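Local coordinates for protein carbonic anhydrase (Porphyridium purpureum, PDB 1DDZ) that probably catalyses the reversible, zinc-dependent hydration of carbon dioxide to hydrogencarbonate, as a member of the beta-class carbonic anhydrase family, at residues S11-K16 against A484-G489; D411-N416 against N431-I436; E462-V467 against M478-K483. One frame throughout, in Å; residues are numbered along the deposited sequence.

Contact 1: S11-K16 against A484-G489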
loop_
_atom_site.group_PDB
_atom_site.type_symbol
_atom_site.label_atom_id
_atom_site.label_comp_id
_atom_site.label_asym_id
_atom_site.label_seq_id
_atom_site.Cartn_x
_atom_site.Cartn_y
_atom_site.Cartn_z
ATOM N N SER A 11 16.110 -21.251 -9.185
ATOM C CA SER A 11 15.754 -20.858 -10.540
ATOM C C SER A 11 16.987 -20.195 -11.121
ATOM O O SER A 11 17.927 -19.868 -10.388
ATOM C CB SER A 11 14.608 -19.841 -10.540
ATOM O OG SER A 11 14.988 -18.639 -9.888
ATOM N N ASP A 12 16.956 -19.948 -12.419
ATOM C CA ASP A 12 18.045 -19.285 -13.091
ATOM C C ASP A 12 18.281 -17.900 -12.525
ATOM O O ASP A 12 19.429 -17.475 -12.412
ATOM C CB ASP A 12 17.752 -19.190 -14.571
ATOM C CG ASP A 12 17.716 -20.549 -15.238
ATOM O OD1 ASP A 12 18.162 -21.545 -14.613
ATOM O OD2 ASP A 12 17.243 -20.618 -16.391
ATOM N N LEU A 13 17.207 -17.199 -12.149
ATOM C CA LEU A 13 17.359 -15.868 -11.567
ATOM C C LEU A 13 18.175 -15.996 -10.284
ATOM O O LEU A 13 19.121 -15.249 -10.068
ATOM C CB LEU A 13 16.011 -15.250 -11.227
ATOM C CG LEU A 13 15.767 -13.788 -11.600
ATOM C CD1 LEU A 13 14.781 -13.213 -10.615
ATOM C CD2 LEU A 13 17.027 -12.985 -11.611
ATOM N N GLU A 14 17.779 -16.935 -9.432
ATOM C CA GLU A 14 18.463 -17.193 -8.162
ATOM C C GLU A 14 19.953 -17.480 -8.359
ATOM O O GLU A 14 20.798 -16.910 -7.669
ATOM C CB GLU A 14 17.778 -18.352 -7.416
ATOM C CG GLU A 14 16.738 -17.891 -6.371
ATOM C CD GLU A 14 15.506 -18.803 -6.227
ATOM O OE1 GLU A 14 14.490 -18.309 -5.675
ATOM O OE2 GLU A 14 15.544 -19.987 -6.645
ATOM N N LYS A 15 20.279 -18.320 -9.337
ATOM C CA LYS A 15 21.669 -18.659 -9.611
ATOM C C LYS A 15 22.400 -17.409 -10.038
ATOM O O LYS A 15 23.482 -17.098 -9.536
ATOM C CB LYS A 15 21.755 -19.696 -10.724
ATOM C CG LYS A 15 21.190 -21.048 -10.344
ATOM C CD LYS A 15 21.327 -21.980 -11.515
ATOM C CE LYS A 15 20.721 -23.342 -11.229
ATOM N NZ LYS A 15 20.725 -24.136 -12.496
ATOM N N LYS A 16 21.797 -16.680 -10.970
ATOM C CA LYS A 16 22.362 -15.442 -11.452
ATOM C C LYS A 16 22.716 -14.495 -10.303
ATOM O O LYS A 16 23.811 -13.930 -10.269
ATOM C CB LYS A 16 21.385 -14.754 -12.392
ATOM C CG LYS A 16 21.874 -13.416 -12.899
ATOM C CD LYS A 16 23.160 -13.616 -13.671
ATOM C CE LYS A 16 23.753 -12.305 -14.147
ATOM N NZ LYS A 16 24.790 -12.514 -15.206
ATOM N N ALA A 484 16.782 -13.781 -17.127
ATOM C CA ALA A 484 16.946 -14.893 -16.216
ATOM C C ALA A 484 15.559 -15.350 -15.759
ATOM O O ALA A 484 14.810 -14.609 -15.111
ATOM C CB ALA A 484 17.805 -14.470 -15.023
ATOM N N ASN A 485 15.212 -16.568 -16.125
ATOM C CA ASN A 485 13.928 -17.129 -15.760
ATOM C C ASN A 485 13.871 -17.336 -14.268
ATOM O O ASN A 485 14.836 -17.799 -13.664
ATOM C CB ASN A 485 13.722 -18.467 -16.456
ATOM C CG ASN A 485 12.376 -19.046 -16.170
ATOM O OD1 ASN A 485 12.242 -19.954 -15.354
ATOM N ND2 ASN A 485 11.346 -18.480 -16.792
ATOM N N ASP A 486 12.763 -16.957 -13.658
ATOM C CA ASP A 486 12.642 -17.133 -12.239
ATOM C C ASP A 486 11.689 -18.257 -11.856
ATOM O O ASP A 486 11.193 -18.289 -10.742
ATOM C CB ASP A 486 12.230 -15.829 -11.571
ATOM C CG ASP A 486 12.339 -15.897 -10.056
ATOM O OD1 ASP A 486 13.250 -16.586 -9.537
ATOM O OD2 ASP A 486 11.503 -15.270 -9.378
ATOM N N ASP A 487 11.500 -19.230 -12.740
ATOM C CA ASP A 487 10.603 -20.336 -12.432
ATOM C C ASP A 487 11.307 -21.513 -11.742
ATOM O O ASP A 487 12.416 -21.893 -12.111
ATOM C CB ASP A 487 9.859 -20.791 -13.700
ATOM C CG ASP A 487 8.987 -19.675 -14.321
ATOM O OD1 ASP A 487 8.471 -18.800 -13.586
ATOM O OD2 ASP A 487 8.810 -19.670 -15.561
ATOM N N ILE A 488 10.714 -21.994 -10.655
ATOM C CA ILE A 488 11.252 -23.137 -9.927
ATOM C C ILE A 488 10.445 -24.376 -10.310
ATOM O O ILE A 488 11.015 -25.401 -10.706
ATOM C CB ILE A 488 11.201 -22.940 -8.384
ATOM C CG1 ILE A 488 9.768 -22.662 -7.906
ATOM C CG2 ILE A 488 12.155 -21.834 -7.984
ATOM C CD1 ILE A 488 9.577 -22.583 -6.412
ATOM N N GLY A 489 9.119 -24.247 -10.233
ATOM C CA GLY A 489 8.201 -25.327 -10.549
ATOM C C GLY A 489 6.881 -25.160 -9.801
ATOM O O GLY A 489 5.823 -25.084 -10.469
HETATM O O HOH W 1 14.707 -21.136 -13.828
#
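Helix 12-25 opens with a capping box formed by S11 and E14, and the C-terminal tail 484-489 docks on it through S11 OG, which donates to D486 OD1 at 2.7 Å. The carboxylate receives this bond on its anti lone pair, away from OD2. With chi1 at 63°, OG lies between the backbone N and carbonyl carbon of S11, where it also accepts the weak capping bond from E14 N at 3.3 Å. S11 N donates to E14 OE2 at 2.9 Å, from above the carboxylate plane, and closes the box.

At the second residue of the helix, L13 N donates to N485 O at 2.9 Å; the bond is bent, with 141° at the hydrogen. Beside it a water accepts from D12 N at 2.9 Å and reaches N485 OD1 and D487 O, which have to share its protons with other acceptors. The tail has its own brace, an Asx turn in which N485 OD1 accepts from D487 N at 2.8 Å, while N485 ND2 donates to D487 OD2. L13 packs with both branches: CD2 on A484 CB at 3.8 Å, an apolar contact, and CD1 against CB and the carboxylate carbon of D486. L13 also packs on H443, C446 and A447 of helix 426-447, and Q452 holds A484 O and D486 N.

E14 OE1 and D486 OD1 come within 4.4 Å of each other. This like-charge approach is probably offset by the second subunit, whose R410 forms a salt bridge with E14 OE1 and whose R407 forms one with D486 OD2. The chemistry suggests that the two ends of the modelled chain meet at a corner whose electrostatic balance is probably completed by arginines of the second subunit.

Contact 2: D411-N416 against N431-I436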
loop_
_atom_site.group_PDB
_atom_site.type_symbol
_atom_site.label_atom_id
_atom_site.label_comp_id
_atom_site.label_asym_id
_atom_site.label_seq_id
_atom_site.Cartn_x
_atom_site.Cartn_y
_atom_site.Cartn_z
ATOM N N ASP A 411 16.262 -6.572 6.907
ATOM C CA ASP A 411 16.253 -7.944 6.386
ATOM C C ASP A 411 17.514 -8.194 5.570
ATOM O O ASP A 411 18.089 -9.280 5.586
ATOM C CB ASP A 411 15.042 -8.167 5.478
ATOM C CG ASP A 411 13.738 -8.251 6.237
ATOM O OD1 ASP A 411 13.721 -8.228 7.487
ATOM O OD2 ASP A 411 12.706 -8.345 5.561
ATOM N N VAL A 412 17.904 -7.189 4.806
ATOM C CA VAL A 412 19.108 -7.278 4.001
ATOM C C VAL A 412 20.331 -7.471 4.916
ATOM O O VAL A 412 21.183 -8.313 4.638
ATOM C CB VAL A 412 19.297 -6.004 3.139
ATOM C CG1 VAL A 412 20.571 -6.103 2.307
ATOM C CG2 VAL A 412 18.098 -5.793 2.234
ATOM N N ARG A 413 20.393 -6.714 6.012
ATOM C CA ARG A 413 21.501 -6.800 6.946
ATOM C C ARG A 413 21.565 -8.203 7.513
ATOM O O ARG A 413 22.598 -8.876 7.421
ATOM C CB ARG A 413 21.314 -5.810 8.091
ATOM C CG ARG A 413 22.602 -5.531 8.810
ATOM C CD ARG A 413 22.407 -4.791 10.107
ATOM N NE ARG A 413 22.028 -5.753 11.113
ATOM C CZ ARG A 413 22.743 -6.031 12.191
ATOM N NH1 ARG A 413 23.890 -5.406 12.423
ATOM N NH2 ARG A 413 22.300 -6.946 13.037
ATOM N N ARG A 414 20.430 -8.642 8.053
ATOM C CA ARG A 414 20.281 -9.953 8.671
ATOM C C ARG A 414 20.637 -11.105 7.785
ATOM O O ARG A 414 21.194 -12.068 8.249
ATOM C CB ARG A 414 18.862 -10.146 9.173
ATOM C CG ARG A 414 18.565 -11.546 9.643
ATOM C CD ARG A 414 17.215 -11.652 10.334
ATOM N NE ARG A 414 16.138 -11.154 9.490
ATOM C CZ ARG A 414 15.095 -11.875 9.095
ATOM N NH1 ARG A 414 14.975 -13.154 9.458
ATOM N NH2 ARG A 414 14.152 -11.299 8.357
ATOM N N HIS A 415 20.320 -11.017 6.502
ATOM C CA HIS A 415 20.613 -12.121 5.597
ATOM C C HIS A 415 21.983 -12.049 4.949
ATOM O O HIS A 415 22.274 -12.839 4.067
ATOM C CB HIS A 415 19.554 -12.209 4.470
ATOM C CG HIS A 415 18.178 -12.591 4.938
ATOM N ND1 HIS A 415 17.061 -11.832 4.665
ATOM C CD2 HIS A 415 17.753 -13.613 5.717
ATOM C CE1 HIS A 415 16.012 -12.358 5.265
ATOM N NE2 HIS A 415 16.404 -13.440 5.910
ATOM N N ASN A 416 22.788 -11.070 5.332
ATOM C CA ASN A 416 24.093 -10.910 4.720
ATOM C C ASN A 416 25.184 -10.669 5.733
ATOM O O ASN A 416 26.155 -9.969 5.440
ATOM C CB ASN A 416 24.055 -9.744 3.739
ATOM C CG ASN A 416 23.251 -10.059 2.506
ATOM O OD1 ASN A 416 23.783 -10.486 1.506
ATOM N ND2 ASN A 416 21.951 -9.845 2.574
ATOM N N ASN A 431 28.216 1.410 3.869
ATOM C CA ASN A 431 28.391 1.425 2.435
ATOM C C ASN A 431 28.274 0.064 1.794
ATOM O O ASN A 431 27.904 -0.024 0.631
ATOM C CB ASN A 431 29.720 2.048 2.076
ATOM C CG ASN A 431 29.704 3.540 2.244
ATOM O OD1 ASN A 431 30.671 4.195 1.945
ATOM N ND2 ASN A 431 28.587 4.089 2.689
ATOM N N ARG A 432 28.605 -0.999 2.522
ATOM C CA ARG A 432 28.490 -2.349 1.964
ATOM C C ARG A 432 27.019 -2.743 1.965
ATOM O O ARG A 432 26.521 -3.328 0.996
ATOM C CB ARG A 432 29.303 -3.371 2.769
ATOM C CG ARG A 432 29.223 -4.798 2.211
ATOM C CD ARG A 432 29.753 -4.869 0.781
ATOM N NE ARG A 432 30.971 -5.672 0.714
ATOM C CZ ARG A 432 31.856 -5.645 -0.276
ATOM N NH1 ARG A 432 31.697 -4.835 -1.310
ATOM N NH2 ARG A 432 32.861 -6.500 -0.265
ATOM N N LEU A 433 26.339 -2.426 3.060
ATOM C CA LEU A 433 24.908 -2.717 3.205
ATOM C C LEU A 433 24.145 -2.029 2.068
ATOM O O LEU A 433 23.211 -2.583 1.500
ATOM C CB LEU A 433 24.398 -2.167 4.536
ATOM C CG LEU A 433 23.220 -2.785 5.306
ATOM C CD1 LEU A 433 22.439 -1.657 5.914
ATOM C CD2 LEU A 433 22.332 -3.655 4.450
ATOM N N ILE A 434 24.560 -0.810 1.760
ATOM C CA ILE A 434 23.965 0.002 0.705
ATOM C C ILE A 434 24.136 -0.700 -0.641
ATOM O O ILE A 434 23.242 -0.693 -1.478
ATOM C CB ILE A 434 24.640 1.422 0.704
ATOM C CG1 ILE A 434 24.149 2.231 1.898
ATOM C CG2 ILE A 434 24.416 2.167 -0.591
ATOM C CD1 ILE A 434 24.735 3.602 1.921
ATOM N N GLU A 435 25.285 -1.342 -0.833
ATOM C CA GLU A 435 25.581 -2.046 -2.074
ATOM C C GLU A 435 24.729 -3.297 -2.220
ATOM O O GLU A 435 24.204 -3.597 -3.300
ATOM C CB GLU A 435 27.063 -2.441 -2.111
ATOM C CG GLU A 435 28.012 -1.279 -2.249
ATOM C CD GLU A 435 29.477 -1.666 -2.009
ATOM O OE1 GLU A 435 29.724 -2.605 -1.243
ATOM O OE2 GLU A 435 30.373 -1.033 -2.602
ATOM N N ILE A 436 24.678 -4.074 -1.155
ATOM C CA ILE A 436 23.902 -5.300 -1.138
ATOM C C ILE A 436 22.397 -4.970 -1.246
ATOM O O ILE A 436 21.623 -5.738 -1.838
ATOM C CB ILE A 436 24.220 -6.089 0.125
ATOM C CG1 ILE A 436 25.703 -6.488 0.105
ATOM C CG2 ILE A 436 23.333 -7.304 0.236
ATOM C CD1 ILE A 436 26.158 -7.179 1.413
#
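L433 makes the first touch from 431-436, its CD2 lying 3.7 Å from V412 CG1. The CB of L433 does not point at helix 407-414; CG, anti to the backbone N (chi1 -151°), carries CD2 over to it. The same methyl comes 3.9 Å from R413 N, so it meets backbone as well as side chain. The guanidinium of R413 leads away, and its NH2 bonds V9 O of the second subunit.

I434 turns from the contact and packs on C387, a zinc ligand. E435 likewise lies on the side away from the contact, where it is bonded to R432 and Y385.

I436 closes the walk with CG2, which lies 3.7 Å from V412 CG1. That methyl also abuts the amide of N416, at 3.5 Å from OD1, 3.6 Å from CG and 3.7 Å from ND2. The near-equal distances place the methyl over the face of the amide. The amide's rotation is fixed by N416 ND2 donating to V412 O at 2.7 Å, in the carbonyl plane and on a lone pair.

The end of helix 407-414 and N416 just after it thus pack on one flank of helix 426-447 by methyl contacts, all five touching residues being buried. L24 of helix 12-25 covers I436, L420 of helix 417-420 adjoins R413 and R432, and I434 reaches V467 on strand 462-468.

Contact 3: E462-V467 against M478-K483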
loop_
_atom_site.group_PDB
_atom_site.type_symbol
_atom_site.label_atom_id
_atom_site.label_comp_id
_atom_site.label_asym_id
_atom_site.label_seq_id
_atom_site.Cartn_x
_atom_site.Cartn_y
_atom_site.Cartn_z
ATOM N N GLU A 462 17.081 -4.705 -19.894
ATOM C CA GLU A 462 18.241 -4.910 -19.038
ATOM C C GLU A 462 18.024 -4.295 -17.659
ATOM O O GLU A 462 17.566 -3.166 -17.542
ATOM C CB GLU A 462 19.448 -4.271 -19.715
ATOM C CG GLU A 462 20.697 -4.176 -18.879
ATOM C CD GLU A 462 21.841 -3.530 -19.631
ATOM O OE1 GLU A 462 21.953 -2.285 -19.588
ATOM O OE2 GLU A 462 22.624 -4.267 -20.275
ATOM N N VAL A 463 18.265 -5.064 -16.613
ATOM C CA VAL A 463 18.126 -4.543 -15.253
ATOM C C VAL A 463 19.544 -4.310 -14.742
ATOM O O VAL A 463 20.313 -5.255 -14.572
ATOM C CB VAL A 463 17.396 -5.528 -14.323
ATOM C CG1 VAL A 463 17.282 -4.932 -12.925
ATOM C CG2 VAL A 463 16.006 -5.872 -14.887
ATOM N N GLN A 464 19.890 -3.051 -14.525
ATOM C CA GLN A 464 21.216 -2.641 -14.066
ATOM C C GLN A 464 21.217 -2.137 -12.616
ATOM O O GLN A 464 20.286 -1.452 -12.170
ATOM C CB GLN A 464 21.737 -1.554 -15.020
ATOM C CG GLN A 464 22.980 -0.807 -14.586
ATOM C CD GLN A 464 24.269 -1.591 -14.804
ATOM O OE1 GLN A 464 24.918 -2.031 -13.847
ATOM N NE2 GLN A 464 24.655 -1.739 -16.048
ATOM N N GLY A 465 22.250 -2.519 -11.876
ATOM C CA GLY A 465 22.419 -2.112 -10.488
ATOM C C GLY A 465 23.605 -1.156 -10.493
ATOM O O GLY A 465 24.628 -1.429 -11.142
ATOM N N VAL A 466 23.514 -0.076 -9.729
ATOM C CA VAL A 466 24.548 0.953 -9.759
ATOM C C VAL A 466 24.628 1.639 -8.385
ATOM O O VAL A 466 23.680 1.559 -7.609
ATOM C CB VAL A 466 24.155 1.951 -10.933
ATOM C CG1 VAL A 466 23.697 3.295 -10.431
ATOM C CG2 VAL A 466 25.233 2.047 -11.981
ATOM N N VAL A 467 25.789 2.191 -8.027
ATOM C CA VAL A 467 25.947 2.905 -6.745
ATOM C C VAL A 467 27.021 3.969 -6.939
ATOM O O VAL A 467 27.836 3.857 -7.840
ATOM C CB VAL A 467 26.379 1.969 -5.578
ATOM C CG1 VAL A 467 27.869 1.591 -5.699
ATOM C CG2 VAL A 467 26.149 2.653 -4.231
ATOM N N MET A 478 26.965 -2.677 -9.828
ATOM C CA MET A 478 26.537 -3.614 -8.806
ATOM C C MET A 478 26.053 -4.883 -9.488
ATOM O O MET A 478 25.689 -5.861 -8.836
ATOM C CB MET A 478 25.430 -3.023 -7.928
ATOM C CG MET A 478 25.863 -1.865 -7.027
ATOM S SD MET A 478 27.016 -2.337 -5.727
ATOM C CE MET A 478 28.559 -1.870 -6.508
ATOM N N GLY A 479 26.012 -4.849 -10.810
ATOM C CA GLY A 479 25.580 -6.004 -11.561
ATOM C C GLY A 479 24.570 -5.616 -12.627
ATOM O O GLY A 479 23.998 -4.527 -12.589
ATOM N N VAL A 480 24.385 -6.489 -13.608
ATOM C CA VAL A 480 23.428 -6.254 -14.669
ATOM C C VAL A 480 22.854 -7.622 -15.017
ATOM O O VAL A 480 23.539 -8.629 -14.838
ATOM C CB VAL A 480 24.102 -5.618 -15.878
ATOM C CG1 VAL A 480 25.020 -6.599 -16.546
ATOM C CG2 VAL A 480 23.055 -5.100 -16.844
ATOM N N VAL A 481 21.570 -7.676 -15.368
ATOM C CA VAL A 481 20.918 -8.934 -15.735
ATOM C C VAL A 481 20.138 -8.653 -16.999
ATOM O O VAL A 481 19.297 -7.747 -17.037
ATOM C CB VAL A 481 19.908 -9.417 -14.677
ATOM C CG1 VAL A 481 19.302 -10.744 -15.110
ATOM C CG2 VAL A 481 20.535 -9.562 -13.331
ATOM N N ALA A 482 20.429 -9.402 -18.049
ATOM C CA ALA A 482 19.737 -9.227 -19.321
ATOM C C ALA A 482 18.539 -10.147 -19.459
ATOM O O ALA A 482 17.661 -9.893 -20.261
ATOM C CB ALA A 482 20.691 -9.453 -20.474
ATOM N N LYS A 483 18.551 -11.266 -18.756
ATOM C CA LYS A 483 17.431 -12.191 -18.812
ATOM C C LYS A 483 17.753 -13.375 -17.929
ATOM O O LYS A 483 18.850 -13.907 -17.986
ATOM C CB LYS A 483 17.194 -12.675 -20.239
ATOM C CG LYS A 483 15.841 -13.325 -20.453
ATOM C CD LYS A 483 15.722 -13.864 -21.869
ATOM C CE LYS A 483 14.293 -14.277 -22.183
ATOM N NZ LYS A 483 14.185 -14.977 -23.500
#
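V463 O is approached by two donors from 478-483: V481 N bonds it at 2.8 Å, and V480 CA makes a CA-H...O contact at 3.3 Å. The return bond, V463 N to V481 O, is nearly straight at 173°; the two reciprocal bonds make this a hydrogen-bonded antiparallel pair. G465 N donates to G479 O at 2.8 Å. M478 N reaches G465 O at 3.0 Å from well above the carbonyl plane, 59° out of it.

The closest approach between two side chains is V480 CG2 against E462 CG, at a tight 3.2 Å. This branch, anti to its N, also lies against E462 CD, the two side chains crossing at a slant. At the other end M478 bends at chi2 and chi3, and its CE meets V467 CG1 at 3.6 Å. V463 packs on V445 and C446 of helix 426-447, while V481 packs on F17 and L20 of helix 12-25.

The axes of the short segments approach to 4.6 Å, with 174° between their N-to-C directions. This is a beta hairpin at the border of the mixed five-stranded sheet, where strand 476-481 adds the antiparallel edge to the otherwise parallel core of the beta-carbonic anhydrase fold.

Overall arrangement
All three contacts lie on the same side of the chain's centre. Contacts 1 and 3 have centres 16 Å apart and touch, with K16 CE 3.7 Å from V480 O; the chain runs directly from the hairpin's outer strand into the tail. Contacts 2 and 3, centres 17 Å apart, meet where E435 CB packs on M478 SD at 3.6 Å. Contacts 1 and 2 do not touch, their nearest atoms being about 12 Å apart, yet both reach the second subunit. Toward the zinc site of C328, D330, H384 and C387, the V467 side chain comes within about 10 Å of the metal and that of L433 within about 11 Å, whereas contact 1 is remote.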